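Local atomic coordinates of BugD (Bordetella pertussis Tohama I, PDB entry 2F5X), a protein that binds aspartic acid as a periplasmic solute receptor, probably delivering it for uptake as do receptors of the tripartite tricarboxylate transporter family. Residues G56-T61 / S89-P94; V111-I116 / V235-G240; S151-T156 / E302-A307. All coordinates share one frame; numbering follows the deposited sequence.

Contact 1. Residues G56-T61 / S89-P94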
loop_
_atom_site.group_PDB
_atom_site.type_symbol
_atom_site.label_atom_id
_atom_site.label_comp_id
_atom_site.label_asym_id
_atom_site.label_seq_id
_atom_site.Cartn_x
_atom_site.Cartn_y
_atom_site.Cartn_z
ATOM N N GLY A 56 -1.301 -7.005 -11.426
ATOM C CA GLY A 56 -2.446 -6.845 -10.543
ATOM C C GLY A 56 -3.321 -8.084 -10.462
ATOM O O GLY A 56 -3.250 -8.979 -11.321
ATOM N N GLY A 57 -4.130 -8.132 -9.406
ATOM C CA GLY A 57 -5.092 -9.201 -9.196
ATOM C C GLY A 57 -5.103 -9.667 -7.755
ATOM O O GLY A 57 -4.049 -9.703 -7.109
ATOM N N ALA A 58 -6.296 -10.017 -7.268
ATOM C CA ALA A 58 -6.507 -10.583 -5.927
ATOM C C ALA A 58 -5.752 -9.840 -4.821
ATOM O O ALA A 58 -5.084 -10.461 -3.980
ATOM C CB ALA A 58 -6.168 -12.084 -5.907
ATOM N N GLY A 59 -5.867 -8.510 -4.835
ATOM C CA GLY A 59 -5.362 -7.663 -3.764
ATOM C C GLY A 59 -3.847 -7.643 -3.618
ATOM O O GLY A 59 -3.335 -7.303 -2.556
ATOM N N GLY A 60 -3.140 -8.006 -4.681
ATOM C CA GLY A 60 -1.684 -8.062 -4.657
ATOM C C GLY A 60 -1.128 -9.473 -4.493
ATOM O O GLY A 60 0.091 -9.674 -4.614
ATOM N N THR A 61 -1.987 -10.456 -4.212
ATOM C CA THR A 61 -1.460 -11.797 -3.946
ATOM C C THR A 61 -0.918 -12.467 -5.194
ATOM O O THR A 61 -0.004 -13.276 -5.097
ATOM C CB THR A 61 -2.472 -12.744 -3.267
ATOM O OG1 THR A 61 -3.655 -12.845 -4.066
ATOM C CG2 THR A 61 -2.947 -12.178 -1.934
ATOM N N SER A 89 -4.102 -13.761 6.406
ATOM C CA SER A 89 -5.279 -13.887 7.272
ATOM C C SER A 89 -6.584 -13.784 6.491
ATOM O O SER A 89 -7.665 -13.883 7.069
ATOM C CB SER A 89 -5.261 -12.819 8.371
ATOM O OG SER A 89 -4.114 -12.979 9.182
ATOM N N LEU A 90 -6.481 -13.582 5.178
ATOM C CA LEU A 90 -7.659 -13.293 4.356
ATOM C C LEU A 90 -7.924 -14.374 3.328
ATOM O O LEU A 90 -9.034 -14.492 2.807
ATOM C CB LEU A 90 -7.477 -11.946 3.648
ATOM C CG LEU A 90 -7.455 -10.730 4.584
ATOM C CD1 LEU A 90 -6.930 -9.481 3.849
ATOM C CD2 LEU A 90 -8.845 -10.491 5.192
ATOM N N TYR A 91 -6.888 -15.142 3.019
ATOM C CA TYR A 91 -6.981 -16.241 2.065
ATOM C C TYR A 91 -6.522 -17.525 2.720
ATOM O O TYR A 91 -5.497 -17.550 3.403
ATOM C CB TYR A 91 -6.080 -15.985 0.854
ATOM C CG TYR A 91 -6.495 -14.822 -0.004
ATOM C CD1 TYR A 91 -7.442 -14.986 -1.012
ATOM C CD2 TYR A 91 -5.942 -13.557 0.187
ATOM C CE1 TYR A 91 -7.827 -13.924 -1.815
ATOM C CE2 TYR A 91 -6.321 -12.479 -0.607
ATOM C CZ TYR A 91 -7.269 -12.676 -1.604
ATOM O OH TYR A 91 -7.653 -11.642 -2.406
ATOM N N LYS A 92 -7.276 -18.595 2.488
ATOM C CA LYS A 92 -6.871 -19.923 2.921
ATOM C C LYS A 92 -5.517 -20.282 2.323
ATOM O O LYS A 92 -4.669 -20.857 3.005
ATOM C CB LYS A 92 -7.928 -20.961 2.539
ATOM C CG LYS A 92 -9.239 -20.750 3.276
ATOM C CD LYS A 92 -10.122 -21.974 3.228
ATOM C CE LYS A 92 -11.315 -21.815 4.151
ATOM N NZ LYS A 92 -12.447 -22.678 3.712
ATOM N N ASN A 93 -5.323 -19.933 1.053
ATOM C CA ASN A 93 -4.009 -20.010 0.428
ATOM C C ASN A 93 -3.705 -18.796 -0.432
ATOM O O ASN A 93 -4.113 -18.725 -1.598
ATOM C CB ASN A 93 -3.829 -21.281 -0.391
ATOM C CG ASN A 93 -2.367 -21.522 -0.794
ATOM O OD1 ASN A 93 -1.456 -20.709 -0.509
ATOM N ND2 ASN A 93 -2.133 -22.651 -1.453
ATOM N N PRO A 94 -2.965 -17.851 0.141
ATOM C CA PRO A 94 -2.606 -16.621 -0.571
ATOM C C PRO A 94 -1.579 -16.839 -1.684
ATOM O O PRO A 94 -1.347 -15.912 -2.461
ATOM C CB PRO A 94 -2.028 -15.742 0.534
ATOM C CG PRO A 94 -1.481 -16.695 1.518
ATOM C CD PRO A 94 -2.414 -17.881 1.511
#
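The carbonyl oxygen of A58, which lies 3.2 Å from Y91 OH, is gripped twice by T61. Its shorter bond comes from the threonine hydroxyl, with T61 OG1 2.8 Å from A58 O, and the second comes from T61 N at 3.1 Å. Both donors reach that oxygen from the same face of its carbonyl plane. The approach of the tyrosine hydroxyl is a contact and not a hydrogen bond, since Y91 OH is bonded to I147 O instead. The threonine torsion explains the rest: OG1 sits between the backbone N and the carbonyl carbon (chi1 57°), bending back to the turn, while the methyl faces the tyrosine. T61 CG2 meets the ring obliquely, 3.6 Å from Y91 CE2.

The grip on A58 O lies in the glycine-rich loop that leads from strand 50-54 into helix 61-68, with G60 at the N-cap and T61 as the first helical residue. A further bond from G60 N to G57 O tightens the turn, and G57, G59 and G60 all adopt positive phi, a conformation readily taken by glycine. The loop passes near the pocket: the CA of G59 is about 7 Å from the nearest atom of the bound aspartic acid. On the other segment, P94 also meets the threonine through its backbone, P94 O lying 3.5 Å from T61 CB. P94 CB is a looser apolar neighbour of the T61 methyl, CG2, and A87 touches T61 too. Backbone hydrogen bonds of L90 and K92 with Q312 attach this segment to the C-terminal end of the chain.

Contact 2. Residues V111-I116 / V235-G240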
loop_
_atom_site.group_PDB
_atom_site.type_symbol
_atom_site.label_atom_id
_atom_site.label_comp_id
_atom_site.label_asym_id
_atom_site.label_seq_id
_atom_site.Cartn_x
_atom_site.Cartn_y
_atom_site.Cartn_z
ATOM N N VAL A 111 3.531 4.870 4.169
ATOM C CA VAL A 111 2.614 5.804 3.497
ATOM C C VAL A 111 1.289 5.891 4.240
ATOM O O VAL A 111 0.650 4.868 4.475
ATOM C CB VAL A 111 2.365 5.372 2.023
ATOM C CG1 VAL A 111 1.575 6.439 1.233
ATOM C CG2 VAL A 111 3.705 5.080 1.325
ATOM N N PRO A 112 0.848 7.105 4.574
ATOM C CA PRO A 112 -0.447 7.274 5.239
ATOM C C PRO A 112 -1.588 7.220 4.234
ATOM O O PRO A 112 -1.360 7.295 3.019
ATOM C CB PRO A 112 -0.334 8.665 5.875
ATOM C CG PRO A 112 0.592 9.429 4.942
ATOM C CD PRO A 112 1.537 8.395 4.365
HETATM N N MSE A 113 -2.805 7.070 4.736
HETATM C CA MSE A 113 -3.972 7.025 3.863
HETATM C C MSE A 113 -4.947 8.186 4.101
HETATM O O MSE A 113 -4.947 8.812 5.174
HETATM C CB MSE A 113 -4.651 5.660 3.971
HETATM C CG MSE A 113 -3.678 4.511 3.657
HETATM SE SE MSE A 113 -4.540 2.814 3.782
HETATM C CE MSE A 113 -5.507 2.916 2.053
ATOM N N THR A 114 -5.745 8.475 3.074
ATOM C CA THR A 114 -6.782 9.496 3.119
ATOM C C THR A 114 -8.126 8.884 2.776
ATOM O O THR A 114 -8.228 8.111 1.815
ATOM C CB THR A 114 -6.507 10.606 2.073
ATOM O OG1 THR A 114 -6.278 10.003 0.784
ATOM C CG2 THR A 114 -5.208 11.352 2.402
ATOM N N ILE A 115 -9.151 9.241 3.552
ATOM C CA ILE A 115 -10.537 8.893 3.230
ATOM C C ILE A 115 -11.050 9.963 2.276
ATOM O O ILE A 115 -11.097 11.138 2.637
ATOM C CB ILE A 115 -11.419 8.858 4.509
ATOM C CG1 ILE A 115 -10.850 7.892 5.561
ATOM C CG2 ILE A 115 -12.911 8.546 4.158
ATOM C CD1 ILE A 115 -11.199 6.481 5.358
ATOM N N ILE A 116 -11.408 9.553 1.061
ATOM C CA ILE A 116 -11.847 10.485 0.028
ATOM C C ILE A 116 -13.159 10.028 -0.603
ATOM O O ILE A 116 -13.569 8.870 -0.461
ATOM C CB ILE A 116 -10.764 10.664 -1.089
ATOM C CG1 ILE A 116 -10.466 9.329 -1.805
ATOM C CG2 ILE A 116 -9.492 11.329 -0.543
ATOM C CD1 ILE A 116 -9.605 9.508 -3.069
ATOM N N VAL A 235 -3.485 3.654 10.337
ATOM C CA VAL A 235 -3.005 2.794 9.260
ATOM C C VAL A 235 -1.840 3.459 8.567
ATOM O O VAL A 235 -1.992 4.535 7.972
ATOM C CB VAL A 235 -4.072 2.531 8.157
ATOM C CG1 VAL A 235 -3.572 1.453 7.181
ATOM C CG2 VAL A 235 -5.404 2.138 8.747
ATOM N N GLY A 236 -0.680 2.815 8.647
ATOM C CA GLY A 236 0.486 3.227 7.886
ATOM C C GLY A 236 0.896 2.104 6.956
ATOM O O GLY A 236 1.204 0.981 7.401
ATOM N N ILE A 237 0.897 2.391 5.658
ATOM C CA ILE A 237 1.175 1.347 4.679
ATOM C C ILE A 237 2.676 1.290 4.417
ATOM O O ILE A 237 3.205 1.990 3.541
ATOM C CB ILE A 237 0.337 1.587 3.404
ATOM C CG1 ILE A 237 -1.167 1.564 3.751
ATOM C CG2 ILE A 237 0.646 0.540 2.313
ATOM C CD1 ILE A 237 -1.688 0.270 4.409
ATOM N N TRP A 238 3.366 0.483 5.218
ATOM C CA TRP A 238 4.784 0.256 4.992
ATOM C C TRP A 238 4.939 -0.572 3.722
ATOM O O TRP A 238 4.031 -1.317 3.331
ATOM C CB TRP A 238 5.449 -0.444 6.190
ATOM C CG TRP A 238 4.769 -1.730 6.602
ATOM C CD1 TRP A 238 3.796 -1.879 7.553
ATOM C CD2 TRP A 238 5.033 -3.041 6.089
ATOM N NE1 TRP A 238 3.427 -3.202 7.653
ATOM C CE2 TRP A 238 4.178 -3.941 6.774
ATOM C CE3 TRP A 238 5.916 -3.555 5.118
ATOM C CZ2 TRP A 238 4.174 -5.321 6.517
ATOM C CZ3 TRP A 238 5.916 -4.935 4.864
ATOM C CH2 TRP A 238 5.042 -5.796 5.557
ATOM N N HIS A 239 6.081 -0.398 3.072
ATOM C CA HIS A 239 6.437 -1.124 1.857
ATOM C C HIS A 239 7.772 -1.831 2.105
ATOM O O HIS A 239 8.657 -1.288 2.787
ATOM C CB HIS A 239 6.632 -0.156 0.682
ATOM C CG HIS A 239 5.355 0.357 0.072
ATOM N ND1 HIS A 239 4.395 1.042 0.787
ATOM C CD2 HIS A 239 4.909 0.314 -1.207
ATOM C CE1 HIS A 239 3.404 1.380 -0.019
ATOM N NE2 HIS A 239 3.691 0.951 -1.236
ATOM N N GLY A 240 7.908 -3.032 1.540
ATOM C CA GLY A 240 9.140 -3.803 1.630
ATOM C C GLY A 240 9.609 -4.269 0.265
ATOM O O GLY A 240 8.863 -4.220 -0.715
#
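V111 and I237 form an antiparallel hydrogen-bonded pair, joined by two backbone bonds: V111 N to I237 O at 3.0 Å, and I237 N to V111 O at 2.8 Å. The strand directions differ by 142°, and the two segments diverge after this short pairing. I237 is also the centre of an inverse gamma turn, closed by a weak bond from W238 N to G236 O.

Within 235-240, the H239 side chain gives I237 O a second donor: H239 ND1 lies 3.1 Å from it. I237 O lies in the imidazole plane; V111 N and H239 ND1 reach it from opposite faces of its carbonyl plane. The bond fixes the turn of the histidine ring, whose other nitrogen, NE2, is hydrogen-bonded to T31 OG1. H239 is thus a second-shell residue behind T31, which itself binds the aspartic acid; H81, another pocket residue, meets the H239 ring in a T-shaped arrangement.

The apolar contacts centre on M113, present as selenomethionine. With CG anti to the carbonyl carbon (chi1 -56°) and chi2 extended, the selenium rests against two branches of 235-240, M113 SE lying 3.6 Å from I237 CG1 and 3.8 Å from V235 CG1. Nearer the start of 111-116, V111 CG2 approaches the imidazole obliquely, 3.9 Å from H239 CE1.

Strand 102-117 pairs further with strands 188-192 and 206-210, whereas strand 236-244 goes on to pair with strand 76-81, consistent with the strands that pass between the two lobes in periplasmic binding proteins. Helix 150-162 packs against the M113, V235 and I237 side chains, while helix 193-201 meets V111 and P112.

Contact 3. Residues S151-T156 / E302-A307. With ASP (aspartic acid), chain D.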
loop_
_atom_site.group_PDB
_atom_site.type_symbol
_atom_site.label_atom_id
_atom_site.label_comp_id
_atom_site.label_asym_id
_atom_site.label_seq_id
_atom_site.Cartn_x
_atom_site.Cartn_y
_atom_site.Cartn_z
ATOM N N SER A 151 -6.173 -0.431 0.532
ATOM C CA SER A 151 -7.505 0.155 0.484
ATOM C C SER A 151 -8.552 -0.813 1.024
ATOM O O SER A 151 -9.593 -0.386 1.513
ATOM C CB SER A 151 -7.854 0.587 -0.949
ATOM O OG SER A 151 -7.669 -0.478 -1.870
ATOM N N HIS A 152 -8.272 -2.114 0.938
ATOM C CA HIS A 152 -9.159 -3.122 1.524
ATOM C C HIS A 152 -9.086 -3.106 3.052
ATOM O O HIS A 152 -10.124 -3.124 3.725
ATOM C CB HIS A 152 -8.843 -4.521 0.989
ATOM C CG HIS A 152 -9.522 -5.617 1.755
ATOM N ND1 HIS A 152 -8.855 -6.417 2.656
ATOM C CD2 HIS A 152 -10.814 -6.030 1.764
ATOM C CE1 HIS A 152 -9.710 -7.264 3.203
ATOM N NE2 HIS A 152 -10.906 -7.052 2.676
ATOM N N LEU A 153 -7.864 -3.084 3.589
ATOM C CA LEU A 153 -7.659 -3.016 5.033
ATOM C C LEU A 153 -8.332 -1.772 5.621
ATOM O O LEU A 153 -9.129 -1.865 6.565
ATOM C CB LEU A 153 -6.157 -3.031 5.371
ATOM C CG LEU A 153 -5.784 -2.669 6.823
ATOM C CD1 LEU A 153 -6.380 -3.692 7.816
ATOM C CD2 LEU A 153 -4.287 -2.585 6.978
ATOM N N CYS A 154 -8.030 -0.611 5.055
ATOM C CA CYS A 154 -8.603 0.628 5.564
ATOM C C CYS A 154 -10.114 0.651 5.377
ATOM O O CYS A 154 -10.831 1.066 6.277
ATOM C CB CYS A 154 -7.966 1.833 4.896
ATOM S SG CYS A 154 -8.499 3.427 5.555
ATOM N N GLY A 155 -10.588 0.173 4.225
ATOM C CA GLY A 155 -12.020 0.091 3.969
ATOM C C GLY A 155 -12.735 -0.790 4.980
ATOM O O GLY A 155 -13.835 -0.456 5.436
ATOM N N THR A 156 -12.105 -1.901 5.349
ATOM C CA THR A 156 -12.677 -2.807 6.339
ATOM C C THR A 156 -12.787 -2.085 7.674
ATOM O O THR A 156 -13.826 -2.142 8.343
ATOM C CB THR A 156 -11.799 -4.083 6.479
ATOM O OG1 THR A 156 -11.916 -4.866 5.279
ATOM C CG2 THR A 156 -12.350 -4.998 7.562
ATOM N N GLU A 302 -5.600 -10.531 14.240
ATOM C CA GLU A 302 -6.487 -10.225 15.360
ATOM C C GLU A 302 -7.555 -9.209 14.966
ATOM O O GLU A 302 -8.709 -9.366 15.340
ATOM C CB GLU A 302 -5.695 -9.763 16.592
ATOM C CG GLU A 302 -6.548 -9.496 17.837
ATOM C CD GLU A 302 -7.225 -10.736 18.415
ATOM O OE1 GLU A 302 -6.787 -11.879 18.143
ATOM O OE2 GLU A 302 -8.213 -10.565 19.166
ATOM N N LEU A 303 -7.169 -8.191 14.199
ATOM C CA LEU A 303 -8.118 -7.202 13.683
ATOM C C LEU A 303 -9.237 -7.859 12.873
ATOM O O LEU A 303 -10.417 -7.585 13.105
ATOM C CB LEU A 303 -7.405 -6.132 12.848
ATOM C CG LEU A 303 -8.273 -4.954 12.367
ATOM C CD1 LEU A 303 -7.504 -3.643 12.438
ATOM C CD2 LEU A 303 -8.812 -5.176 10.952
ATOM N N PHE A 304 -8.869 -8.729 11.933
ATOM C CA PHE A 304 -9.865 -9.399 11.100
ATOM C C PHE A 304 -10.728 -10.371 11.897
ATOM O O PHE A 304 -11.936 -10.458 11.668
ATOM C CB PHE A 304 -9.222 -10.082 9.896
ATOM C CG PHE A 304 -8.625 -9.119 8.905
ATOM C CD1 PHE A 304 -9.404 -8.124 8.314
ATOM C CD2 PHE A 304 -7.284 -9.208 8.562
ATOM C CE1 PHE A 304 -8.851 -7.236 7.401
ATOM C CE2 PHE A 304 -6.727 -8.328 7.656
ATOM C CZ PHE A 304 -7.504 -7.346 7.071
ATOM N N LYS A 305 -10.110 -11.090 12.834
ATOM C CA LYS A 305 -10.857 -11.985 13.724
ATOM C C LYS A 305 -11.954 -11.228 14.476
ATOM O O LYS A 305 -13.104 -11.680 14.538
ATOM C CB LYS A 305 -9.908 -12.678 14.711
ATOM C CG LYS A 305 -10.614 -13.595 15.729
ATOM C CD LYS A 305 -9.655 -14.638 16.290
ATOM C CE LYS A 305 -10.277 -15.414 17.441
ATOM N NZ LYS A 305 -9.468 -15.280 18.692
ATOM N N LYS A 306 -11.601 -10.067 15.025
ATOM C CA LYS A 306 -12.545 -9.234 15.780
ATOM C C LYS A 306 -13.659 -8.654 14.913
ATOM O O LYS A 306 -14.768 -8.378 15.404
ATOM C CB LYS A 306 -11.805 -8.103 16.490
ATOM C CG LYS A 306 -11.266 -8.490 17.849
ATOM C CD LYS A 306 -11.237 -7.275 18.770
ATOM C CE LYS A 306 -9.836 -7.016 19.294
ATOM N NZ LYS A 306 -9.330 -8.124 20.167
ATOM N N ALA A 307 -13.359 -8.475 13.630
ATOM C CA ALA A 307 -14.313 -7.953 12.659
ATOM C C ALA A 307 -15.149 -9.065 12.017
ATOM O O ALA A 307 -16.020 -8.790 11.184
ATOM C CB ALA A 307 -13.576 -7.147 11.597
HETATM N N ASP D . -1.083 -0.009 -3.245
HETATM C CA ASP D . -2.109 -0.458 -4.233
HETATM C C ASP D . -1.807 0.056 -5.632
HETATM O O ASP D . -2.717 0.169 -6.475
HETATM C CB ASP D . -3.498 -0.006 -3.805
HETATM C CG ASP D . -3.957 -0.677 -2.536
HETATM O OD1 ASP D . -4.979 -0.220 -1.972
HETATM O OD2 ASP D . -3.356 -1.665 -2.039
HETATM O OXT ASP D . -0.644 0.360 -5.901
#
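Helix 150-162, carrying L153 and T156, and the end of helix 286-306, carrying L303 and F304, run at 45° to each other with local axes 11.8 Å apart, a separation bridged by side chains. F304 does most of the bridging. Its CG stands anti to the carbonyl carbon (chi1 -67°), and the ring reaches over to the other helix, where three residues receive it. L153 CD1 lies 3.9 Å from F304 CZ, the two side chains crossing at about a right angle. T156 CG2 comes to the ring edge, near its plane, 4.2 Å from F304 CE1. The imidazole of H152 adds a looser oblique contact. L303 adds to the apolar patch: its CD2 is 4.2 Å from L153 CD1 and, within its own helix, sits over one face of the F304 ring, toward the rim. Beyond the segments, L90 packs on both H152 and F304.

At the start of helix 150-162, S151 binds the aspartic acid. S151 N and S151 OG both donate to ligand OD1, the hydroxyl at 2.7 Å and the amide at 2.8 Å; with OG between the backbone N and the carbonyl carbon (chi1 53°), both donors face one oxygen. S151 OG is in turn hydrogen-bonded to A145 N, a further pocket residue, and A150 N also binds the ligand. C154, disulfide-bonded to C190, fastens the helix to strand 188-192.

The chemistry is therefore divided. No hydrogen bond joins the two segments, and F304 and the leucines hold them by apolar packing, while the helix start presents S151 N and its hydroxyl to the side-chain carboxylate of the ligand, whose negative charge the helix dipole would probably favour.

How the contacts relate
From the N terminus, contact 1 comes first, closing a loop of 27 residues before either other contact opens and tying the loop before helix 61-68 to the loop after helix 83-86. Contacts 2 and 3 close loops of 118 and 145 residues and cross, because their segments alternate: 111-116, 151-156, 235-240, 302-307. Contact 2 joins two long strands of the central sheet, and contact 3 brings the last long helix onto helix 150-162. Contact 3 touches both others: S89 CB of contact 1 lies 4.1 Å from F304 CD2, and M113 SE of contact 2 lies 3.7 Å from C154 CB. Contacts 1 and 2 do not touch, their nearest atoms being about 10 Å apart.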